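PDB 5FOF: leucyl-trna synthetase from Plasmodium knowlesi, which joins leucine to its cognate tRNA at the expense of ATP and, through the editing domain crystallised here, probably hydrolyses wrongly charged tRNA. Local coordinates for residues K37-D42 against Q74-L79; K44-I49 against V180-Y185; Y195-T200 against A223-I228. All blocks are in the same frame, centred on the assembly; numbering follows the deposited sequence.

Contact 1. Residues K37-D42 against Q74-L79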
loop_
_atom_site.group_PDB
_atom_site.type_symbol
_atom_site.label_atom_id
_atom_site.label_comp_id
_atom_site.label_asym_id
_atom_site.label_seq_id
_atom_site.Cartn_x
_atom_site.Cartn_y
_atom_site.Cartn_z
ATOM N N LYS A 37 -6.513 -1.352 -2.494
ATOM C CA LYS A 37 -6.100 -1.773 -3.826
ATOM C C LYS A 37 -5.492 -0.628 -4.625
ATOM O O LYS A 37 -6.185 0.320 -4.965
ATOM C CB LYS A 37 -7.296 -2.332 -4.589
ATOM C CG LYS A 37 -7.783 -3.642 -4.015
ATOM C CD LYS A 37 -8.935 -4.233 -4.825
ATOM C CE LYS A 37 -9.463 -5.488 -4.136
ATOM N NZ LYS A 37 -10.589 -6.123 -4.854
ATOM N N ILE A 38 -4.196 -0.712 -4.898
ATOM C CA ILE A 38 -3.513 0.256 -5.742
ATOM C C ILE A 38 -3.269 -0.405 -7.095
ATOM O O ILE A 38 -2.499 -1.368 -7.192
ATOM C CB ILE A 38 -2.197 0.712 -5.093
ATOM C CG1 ILE A 38 -2.482 1.269 -3.701
ATOM C CG2 ILE A 38 -1.481 1.768 -5.947
ATOM C CD1 ILE A 38 -3.287 2.557 -3.692
ATOM N N TYR A 39 -3.960 0.083 -8.118
ATOM C CA TYR A 39 -3.997 -0.585 -9.435
ATOM C C TYR A 39 -2.870 -0.047 -10.289
ATOM O O TYR A 39 -2.566 1.144 -10.260
ATOM C CB TYR A 39 -5.322 -0.334 -10.178
ATOM C CG TYR A 39 -6.561 -0.725 -9.414
ATOM C CD1 TYR A 39 -7.207 0.189 -8.565
ATOM C CD2 TYR A 39 -7.099 -2.007 -9.540
ATOM C CE1 TYR A 39 -8.337 -0.181 -7.837
ATOM C CE2 TYR A 39 -8.233 -2.387 -8.824
ATOM C CZ TYR A 39 -8.853 -1.476 -7.970
ATOM O OH TYR A 39 -9.997 -1.866 -7.289
ATOM N N VAL A 40 -2.267 -0.936 -11.058
ATOM C CA VAL A 40 -1.295 -0.549 -12.059
ATOM C C VAL A 40 -2.078 -0.004 -13.262
ATOM O O VAL A 40 -3.072 -0.600 -13.688
ATOM C CB VAL A 40 -0.452 -1.756 -12.487
ATOM C CG1 VAL A 40 0.505 -1.362 -13.606
ATOM C CG2 VAL A 40 0.315 -2.306 -11.297
ATOM N N HIS A 41 -1.635 1.123 -13.798
ATOM C CA HIS A 41 -2.356 1.778 -14.888
ATOM C C HIS A 41 -2.244 1.043 -16.226
ATOM O O HIS A 41 -3.240 0.906 -16.936
ATOM C CB HIS A 41 -1.894 3.231 -15.051
ATOM C CG HIS A 41 -2.773 4.039 -15.956
ATOM N ND1 HIS A 41 -4.079 4.356 -15.637
ATOM C CD2 HIS A 41 -2.541 4.576 -17.178
ATOM C CE1 HIS A 41 -4.611 5.056 -16.622
ATOM N NE2 HIS A 41 -3.698 5.207 -17.566
ATOM N N ASP A 42 -1.040 0.579 -16.557
ATOM C CA ASP A 42 -0.758 -0.067 -17.836
ATOM C C ASP A 42 -0.025 -1.385 -17.618
ATOM O O ASP A 42 1.162 -1.410 -17.284
ATOM C CB ASP A 42 0.077 0.881 -18.702
ATOM C CG ASP A 42 0.323 0.360 -20.130
ATOM O OD1 ASP A 42 -0.160 -0.734 -20.519
ATOM O OD2 ASP A 42 1.028 1.086 -20.870
ATOM N N GLN A 74 -5.512 -9.874 -18.936
ATOM C CA GLN A 74 -6.792 -10.396 -18.418
ATOM C C GLN A 74 -6.963 -10.264 -16.892
ATOM O O GLN A 74 -8.029 -10.573 -16.346
ATOM C CB GLN A 74 -6.973 -11.860 -18.838
ATOM C CG GLN A 74 -7.385 -12.041 -20.293
ATOM C CD GLN A 74 -7.118 -13.458 -20.799
ATOM O OE1 GLN A 74 -7.609 -14.443 -20.229
ATOM N NE2 GLN A 74 -6.330 -13.568 -21.869
ATOM N N LYS A 75 -5.924 -9.802 -16.210
ATOM C CA LYS A 75 -5.942 -9.683 -14.767
ATOM C C LYS A 75 -5.658 -8.264 -14.351
ATOM O O LYS A 75 -4.906 -7.553 -15.012
ATOM C CB LYS A 75 -4.908 -10.631 -14.175
ATOM C CG LYS A 75 -5.168 -12.072 -14.581
ATOM C CD LYS A 75 -4.615 -13.051 -13.575
ATOM C CE LYS A 75 -4.884 -14.479 -14.022
ATOM N NZ LYS A 75 -6.339 -14.790 -14.113
ATOM N N LYS A 76 -6.281 -7.841 -13.264
ATOM C CA LYS A 76 -5.931 -6.576 -12.655
ATOM C C LYS A 76 -4.657 -6.794 -11.838
ATOM O O LYS A 76 -4.519 -7.801 -11.156
ATOM C CB LYS A 76 -7.068 -6.061 -11.790
ATOM C CG LYS A 76 -8.360 -5.872 -12.567
ATOM C CD LYS A 76 -9.315 -4.953 -11.829
ATOM C CE LYS A 76 -10.537 -4.591 -12.654
ATOM N NZ LYS A 76 -11.183 -3.387 -12.055
ATOM N N ILE A 77 -3.722 -5.863 -11.939
ATOM C CA ILE A 77 -2.426 -5.973 -11.289
ATOM C C ILE A 77 -2.452 -4.975 -10.159
ATOM O O ILE A 77 -2.544 -3.768 -10.408
ATOM C CB ILE A 77 -1.299 -5.663 -12.276
ATOM C CG1 ILE A 77 -1.442 -6.596 -13.480
ATOM C CG2 ILE A 77 0.061 -5.798 -11.593
ATOM C CD1 ILE A 77 -0.339 -6.504 -14.508
ATOM N N ILE A 78 -2.394 -5.474 -8.922
ATOM C CA ILE A 78 -2.713 -4.659 -7.739
ATOM C C ILE A 78 -1.622 -4.750 -6.683
ATOM O O ILE A 78 -1.232 -5.845 -6.291
ATOM C CB ILE A 78 -4.090 -5.066 -7.161
ATOM C CG1 ILE A 78 -5.196 -4.569 -8.111
ATOM C CG2 ILE A 78 -4.308 -4.503 -5.752
ATOM C CD1 ILE A 78 -6.529 -5.243 -7.927
ATOM N N LEU A 79 -1.129 -3.601 -6.233
ATOM C CA LEU A 79 -0.329 -3.558 -5.022
ATOM C C LEU A 79 -1.304 -3.416 -3.848
ATOM O O LEU A 79 -2.165 -2.533 -3.853
ATOM C CB LEU A 79 0.649 -2.383 -5.029
ATOM C CG LEU A 79 1.760 -2.370 -6.085
ATOM C CD1 LEU A 79 1.297 -1.729 -7.389
ATOM C CD2 LEU A 79 2.976 -1.620 -5.569
#
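The ring of Tyr39 is the flat side chain of this contact, and Ile78 lies alongside it, pointing the same way. The closest atoms of these two side chains are Tyr39 CE2 and Ile78 CD1 at 3.4 Å, and Ile78 CG1 follows at 3.5 Å from Tyr39 CD2. Ile78 CD1 reaches the ring obliquely. So does Lys76 CD, a looser neighbour of Tyr39 CE2. Elsewhere in the chain the ring meets that of Tyr185, with the planes inclined by about 25°, and its OH is hydrogen-bonded to Glu324 OE1. The other branch of Ile78, CG2, is turned anti to the backbone N and rests near Lys37 CB at 3.9 Å.

Beneath these side chains run neighbouring antiparallel strands of the editing domain's mixed sheet. Ile38 and Leu79 form a hydrogen-bonded pair: Ile38 N donates to Leu79 O at 2.9 Å, and Leu79 N returns a bond to Ile38 O at 2.8 Å. Tyr39 faces Ile78 as a non-hydrogen-bonded pair. One step on, Val40 N reaches Ile77 O at 2.9 Å, with an N-H...O angle of 165°. Val40 CG2 packs on Ile77 CG2 at 3.5 Å, and Phe46 of helix 43-55 touches both residues.

Backbone bonds thus fix the register, while the mostly buried side chains meet through hydrocarbon; beyond this strand pair, Lys37 NZ is hydrogen-bonded to Asn110 O and Asn323 O.

Contact 2. Residues K44-I49 against V180-Y185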
loop_
_atom_site.group_PDB
_atom_site.type_symbol
_atom_site.label_atom_id
_atom_site.label_comp_id
_atom_site.label_asym_id
_atom_site.label_seq_id
_atom_site.Cartn_x
_atom_site.Cartn_y
_atom_site.Cartn_z
ATOM N N LYS A 44 1.256 -3.356 -19.610
ATOM C CA LYS A 44 2.455 -3.475 -20.431
ATOM C C LYS A 44 3.665 -2.906 -19.716
ATOM O O LYS A 44 4.720 -3.517 -19.734
ATOM C CB LYS A 44 2.279 -2.775 -21.784
ATOM C CG LYS A 44 1.242 -3.437 -22.669
ATOM C CD LYS A 44 1.168 -2.817 -24.055
ATOM C CE LYS A 44 0.129 -3.554 -24.896
ATOM N NZ LYS A 44 0.174 -3.209 -26.348
ATOM N N GLU A 45 3.524 -1.744 -19.097
ATOM C CA GLU A 45 4.592 -1.215 -18.241
ATOM C C GLU A 45 4.967 -2.193 -17.110
ATOM O O GLU A 45 6.145 -2.336 -16.795
ATOM C CB GLU A 45 4.256 0.185 -17.712
ATOM C CG GLU A 45 4.459 1.268 -18.777
ATOM C CD GLU A 45 3.799 2.609 -18.471
ATOM O OE1 GLU A 45 2.721 2.647 -17.816
ATOM O OE2 GLU A 45 4.362 3.643 -18.920
ATOM N N PHE A 46 3.993 -2.907 -16.548
ATOM C CA PHE A 46 4.312 -3.940 -15.565
ATOM C C PHE A 46 4.931 -5.163 -16.238
ATOM O O PHE A 46 5.882 -5.752 -15.711
ATOM C CB PHE A 46 3.095 -4.348 -14.734
ATOM C CG PHE A 46 3.413 -5.387 -13.695
ATOM C CD1 PHE A 46 4.066 -5.034 -12.511
ATOM C CD2 PHE A 46 3.119 -6.722 -13.912
ATOM C CE1 PHE A 46 4.384 -5.986 -11.556
ATOM C CE2 PHE A 46 3.443 -7.684 -12.955
ATOM C CZ PHE A 46 4.074 -7.314 -11.780
ATOM N N TYR A 47 4.392 -5.548 -17.396
ATOM C CA TYR A 47 4.926 -6.690 -18.148
ATOM C C TYR A 47 6.376 -6.481 -18.580
ATOM O O TYR A 47 7.161 -7.425 -18.557
ATOM C CB TYR A 47 4.069 -7.027 -19.365
ATOM C CG TYR A 47 4.491 -8.322 -20.001
ATOM C CD1 TYR A 47 4.403 -9.508 -19.301
ATOM C CD2 TYR A 47 5.012 -8.363 -21.294
ATOM C CE1 TYR A 47 4.793 -10.716 -19.862
ATOM C CE2 TYR A 47 5.408 -9.569 -21.866
ATOM C CZ TYR A 47 5.302 -10.741 -21.141
ATOM O OH TYR A 47 5.702 -11.945 -21.674
ATOM N N GLU A 48 6.739 -5.259 -18.951
ATOM C CA GLU A 48 8.133 -4.976 -19.262
ATOM C C GLU A 48 8.998 -5.410 -18.097
ATOM O O GLU A 48 9.906 -6.232 -18.275
ATOM C CB GLU A 48 8.375 -3.502 -19.564
ATOM C CG GLU A 48 9.797 -3.237 -20.045
ATOM C CD GLU A 48 10.170 -1.774 -19.987
ATOM O OE1 GLU A 48 9.309 -0.920 -20.326
ATOM O OE2 GLU A 48 11.327 -1.486 -19.602
ATOM N N ILE A 49 8.671 -4.872 -16.916
ATOM C CA ILE A 49 9.380 -5.166 -15.664
ATOM C C ILE A 49 9.461 -6.679 -15.439
ATOM O O ILE A 49 10.496 -7.188 -15.040
ATOM C CB ILE A 49 8.724 -4.435 -14.444
ATOM C CG1 ILE A 49 8.973 -2.927 -14.530
ATOM C CG2 ILE A 49 9.249 -4.941 -13.096
ATOM C CD1 ILE A 49 7.923 -2.095 -13.818
ATOM N N VAL A 180 9.536 1.147 -8.758
ATOM C CA VAL A 180 9.542 2.608 -8.658
ATOM C C VAL A 180 9.277 3.251 -10.024
ATOM O O VAL A 180 9.769 2.792 -11.051
ATOM C CB VAL A 180 10.839 3.125 -7.999
ATOM C CG1 VAL A 180 11.027 4.632 -8.174
ATOM C CG2 VAL A 180 10.802 2.799 -6.518
ATOM N N GLY A 181 8.466 4.300 -10.006
ATOM C CA GLY A 181 8.037 4.989 -11.207
ATOM C C GLY A 181 6.808 4.439 -11.908
ATOM O O GLY A 181 6.295 5.102 -12.802
ATOM N N LEU A 182 6.328 3.251 -11.525
ATOM C CA LEU A 182 5.111 2.707 -12.125
ATOM C C LEU A 182 3.944 3.621 -11.875
ATOM O O LEU A 182 3.733 4.075 -10.747
ATOM C CB LEU A 182 4.724 1.339 -11.572
ATOM C CG LEU A 182 4.978 0.110 -12.432
ATOM C CD1 LEU A 182 4.234 -1.073 -11.812
ATOM C CD2 LEU A 182 4.582 0.301 -13.898
ATOM N N ARG A 183 3.181 3.856 -12.936
ATOM C CA ARG A 183 1.989 4.680 -12.885
ATOM C C ARG A 183 0.931 3.820 -12.216
ATOM O O ARG A 183 0.773 2.658 -12.562
ATOM C CB ARG A 183 1.554 5.083 -14.301
ATOM C CG ARG A 183 0.835 6.414 -14.360
ATOM C CD ARG A 183 0.200 6.669 -15.717
ATOM N NE ARG A 183 -0.957 7.553 -15.584
ATOM C CZ ARG A 183 -1.786 7.885 -16.572
ATOM N NH1 ARG A 183 -1.596 7.427 -17.809
ATOM N NH2 ARG A 183 -2.813 8.696 -16.319
ATOM N N THR A 184 0.238 4.394 -11.239
ATOM C CA THR A 184 -0.686 3.656 -10.386
ATOM C C THR A 184 -1.877 4.525 -10.021
ATOM O O THR A 184 -1.797 5.764 -10.036
ATOM C CB THR A 184 -0.002 3.158 -9.079
ATOM O OG1 THR A 184 0.670 4.238 -8.412
ATOM C CG2 THR A 184 1.015 2.052 -9.370
ATOM N N TYR A 185 -2.992 3.887 -9.693
ATOM C CA TYR A 185 -4.117 4.631 -9.143
ATOM C C TYR A 185 -4.804 3.835 -8.043
ATOM O O TYR A 185 -4.590 2.641 -7.909
ATOM C CB TYR A 185 -5.087 5.025 -10.268
ATOM C CG TYR A 185 -5.802 3.881 -10.939
ATOM C CD1 TYR A 185 -5.229 3.203 -12.023
ATOM C CD2 TYR A 185 -7.061 3.491 -10.518
ATOM C CE1 TYR A 185 -5.898 2.158 -12.658
ATOM C CE2 TYR A 185 -7.739 2.448 -11.134
ATOM C CZ TYR A 185 -7.160 1.787 -12.207
ATOM O OH TYR A 185 -7.840 0.748 -12.798
HETATM O O HOH W 1 1.150 1.569 -15.255
#
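Glu45, in the first turn of helix 43-55, touches Leu182 where the chain runs into strand 183-185. This is helix-on-sheet packing in the editing domain of a leucyl-tRNA synthetase: the helix follows strand 33-40 directly and leans on the approach to the strand next to it in the sheet. Glu45 CB lies 3.8 Å from Leu182 CD2, so the aliphatic base of the glutamate joins the apolar patch while its carboxylate continues outward. There a single water spans the gap, donating to Glu45 OE1 at 3.2 Å and to the backbone O of Arg183 at 2.9 Å. The guanidinium group of Arg183 leads elsewhere; its NH1 stays 6.4 Å from Glu45 OE1, too far for a salt bridge, though the opposite charges may still attract weakly.

Phe46 comes next. Its CG stands anti to the backbone N (chi1 -179°), which brings the ring down beside the leucine. Leu182 CD1 sits at the edge of that ring, near its plane, 4.0 Å from Phe46 CD1. Val40 of the neighbouring strand touches both Phe46 and Leu182, and the ring of Phe72 meets Phe46 edge-to-face, so a small hydrophobic core closes between helix and sheet.

One turn after Glu45, Ile49 comes round to the same side of the helix. Leu182 therefore has three helix residues around it, Glu45, Phe46 and Ile49, each meeting a different part of its branched end. Ile49 and Leu182 reach toward each other tip to tip, with Ile49 CD1 3.9 Å from Leu182 CG.

Contact 3. Residues Y195-T200 against A223-I228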
loop_
_atom_site.group_PDB
_atom_site.type_symbol
_atom_site.label_atom_id
_atom_site.label_comp_id
_atom_site.label_asym_id
_atom_site.label_seq_id
_atom_site.Cartn_x
_atom_site.Cartn_y
_atom_site.Cartn_z
ATOM N N TYR A 195 2.349 7.710 -8.560
ATOM C CA TYR A 195 3.548 6.984 -8.940
ATOM C C TYR A 195 4.102 6.234 -7.732
ATOM O O TYR A 195 3.815 6.591 -6.566
ATOM C CB TYR A 195 4.586 7.937 -9.537
ATOM C CG TYR A 195 4.158 8.536 -10.869
ATOM C CD1 TYR A 195 3.351 9.667 -10.921
ATOM C CD2 TYR A 195 4.560 7.963 -12.082
ATOM C CE1 TYR A 195 2.941 10.207 -12.139
ATOM C CE2 TYR A 195 4.161 8.497 -13.301
ATOM C CZ TYR A 195 3.346 9.620 -13.333
ATOM O OH TYR A 195 2.947 10.168 -14.543
ATOM N N ILE A 196 4.876 5.184 -8.019
ATOM C CA ILE A 196 5.534 4.415 -6.981
ATOM C C ILE A 196 6.858 5.112 -6.691
ATOM O O ILE A 196 7.683 5.303 -7.594
ATOM C CB ILE A 196 5.688 2.940 -7.375
ATOM C CG1 ILE A 196 4.293 2.325 -7.529
ATOM C CG2 ILE A 196 6.445 2.138 -6.311
ATOM C CD1 ILE A 196 4.293 0.862 -7.900
ATOM N N LEU A 197 7.012 5.544 -5.442
ATOM C CA LEU A 197 8.196 6.250 -4.978
ATOM C C LEU A 197 8.905 5.398 -3.938
ATOM O O LEU A 197 8.267 4.572 -3.285
ATOM C CB LEU A 197 7.807 7.582 -4.337
ATOM C CG LEU A 197 7.276 8.694 -5.238
ATOM C CD1 LEU A 197 7.159 9.970 -4.424
ATOM C CD2 LEU A 197 8.149 8.924 -6.471
ATOM N N PRO A 198 10.220 5.606 -3.759
ATOM C CA PRO A 198 10.996 4.803 -2.824
ATOM C C PRO A 198 11.052 5.395 -1.423
ATOM O O PRO A 198 11.379 6.566 -1.283
ATOM C CB PRO A 198 12.383 4.832 -3.453
ATOM C CG PRO A 198 12.469 6.180 -4.076
ATOM C CD PRO A 198 11.078 6.550 -4.492
ATOM N N MET A 199 10.731 4.591 -0.405
ATOM C CA MET A 199 10.947 4.963 1.020
ATOM C C MET A 199 11.778 3.866 1.732
ATOM O O MET A 199 11.327 2.736 1.871
ATOM C CB MET A 199 9.615 5.192 1.737
ATOM C CG MET A 199 9.770 5.552 3.213
ATOM S SD MET A 199 8.242 5.973 4.083
ATOM C CE MET A 199 8.189 7.745 3.961
ATOM N N THR A 200 12.992 4.200 2.169
ATOM C CA THR A 200 13.908 3.207 2.748
ATOM C C THR A 200 13.545 2.777 4.175
ATOM O O THR A 200 13.903 1.680 4.594
ATOM C CB THR A 200 15.360 3.711 2.741
ATOM O OG1 THR A 200 15.406 4.997 3.373
ATOM C CG2 THR A 200 15.888 3.817 1.304
ATOM N N ALA A 223 8.026 14.464 4.388
ATOM C CA ALA A 223 9.473 14.534 4.522
ATOM C C ALA A 223 10.157 13.696 3.464
ATOM O O ALA A 223 11.218 14.055 2.984
ATOM C CB ALA A 223 9.893 14.052 5.908
ATOM N N CYS A 224 9.558 12.562 3.126
ATOM C CA CYS A 224 10.109 11.700 2.094
ATOM C C CYS A 224 10.002 12.369 0.725
ATOM O O CYS A 224 10.942 12.305 -0.065
ATOM C CB CYS A 224 9.403 10.357 2.088
ATOM S SG CYS A 224 10.201 9.150 1.029
ATOM N N LEU A 225 8.857 12.998 0.460
ATOM C CA LEU A 225 8.653 13.786 -0.758
ATOM C C LEU A 225 9.630 14.957 -0.914
ATOM O O LEU A 225 10.143 15.186 -2.007
ATOM C CB LEU A 225 7.212 14.312 -0.848
ATOM C CG LEU A 225 6.239 13.526 -1.730
ATOM C CD1 LEU A 225 4.869 14.184 -1.686
ATOM C CD2 LEU A 225 6.737 13.441 -3.175
ATOM N N GLN A 226 9.872 15.692 0.174
ATOM C CA GLN A 226 10.823 16.827 0.177
ATOM C C GLN A 226 12.224 16.398 -0.216
ATOM O O GLN A 226 12.843 16.995 -1.092
ATOM C CB GLN A 226 10.866 17.503 1.549
ATOM C CG GLN A 226 9.654 18.382 1.846
ATOM C CD GLN A 226 9.574 19.635 0.981
ATOM O OE1 GLN A 226 10.545 20.035 0.333
ATOM N NE2 GLN A 226 8.412 20.260 0.975
ATOM N N ASP A 227 12.712 15.350 0.433
ATOM C CA ASP A 227 14.000 14.765 0.076
ATOM C C ASP A 227 14.070 14.411 -1.398
ATOM O O ASP A 227 15.053 14.727 -2.046
ATOM C CB ASP A 227 14.313 13.518 0.924
ATOM C CG ASP A 227 14.816 13.861 2.311
ATOM O OD1 ASP A 227 14.417 14.908 2.863
ATOM O OD2 ASP A 227 15.605 13.060 2.852
ATOM N N ILE A 228 13.031 13.761 -1.916
ATOM C CA ILE A 228 13.021 13.307 -3.310
ATOM C C ILE A 228 13.004 14.496 -4.288
ATOM O O ILE A 228 13.661 14.454 -5.308
ATOM C CB ILE A 228 11.850 12.335 -3.580
ATOM C CG1 ILE A 228 12.092 11.010 -2.859
ATOM C CG2 ILE A 228 11.680 12.068 -5.077
ATOM C CD1 ILE A 228 10.863 10.124 -2.732
#
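Leu197 and Pro198, at the C-terminal end of strand 194-198, meet one side of helix 219-230, which crosses the strand almost at right angles. The short axes make an angle of 86° and approach to 9.9 Å. Leu197 points at the helix. Its CD1 lies 3.7 Å from Leu225 CD2, the two leucine side chains crossing at about a right angle, and 4.1 Å from Ile228 CD1. The end of Leu225 comes closer to the strand than its first bond suggests.

Ile228 also reaches toward the proline ring, its CD1 4.0 Å from Pro198 CD. Tyr235 of helix 232-238 touches both of these residues. In the fold of the editing domain the strand belongs to the mixed sheet, where strand 94-97 runs parallel beside it; Phe96 of that neighbour touches Leu197 and Met199. The helix packs across the strand's end, and all six residues that touch here are buried.

Past the strand, Met199 carries the contact on to Cys224. Its chain is extended as far as SD and then bends (chi3 -94°), which turns the methyl group toward the helix and leaves CE 3.4 Å from Cys224 CB. Cys224 SG, one turn before Ile228, is near both Met199 CE (3.8 Å) and Pro198 O (3.7 Å), with no hydrogen bond.

Overall arrangement
One mixed sheet ties the three contacts together. Contacts 1 and 2, with centres about 9 Å apart, share the seam between strands 33-40 and 183-185, where Tyr39 N probably bonds to Tyr185 O at 2.6 Å; Ile77 CD1 also packs on Phe46 CD2 at 3.5 Å. Contact 3 lies one strand further across, its centre about 17 Å from that of contact 2. Gly181 N of contact 2 probably bonds to Ile196 O of contact 3 at 2.7 Å. Contacts 1 and 3 are about 21 Å apart between centres, yet Leu79 CD2 still touches Ile196 CD1 at 3.7 Å. Thus helices 43-55 and 219-230 pack against different parts of the same sheet in the editing domain.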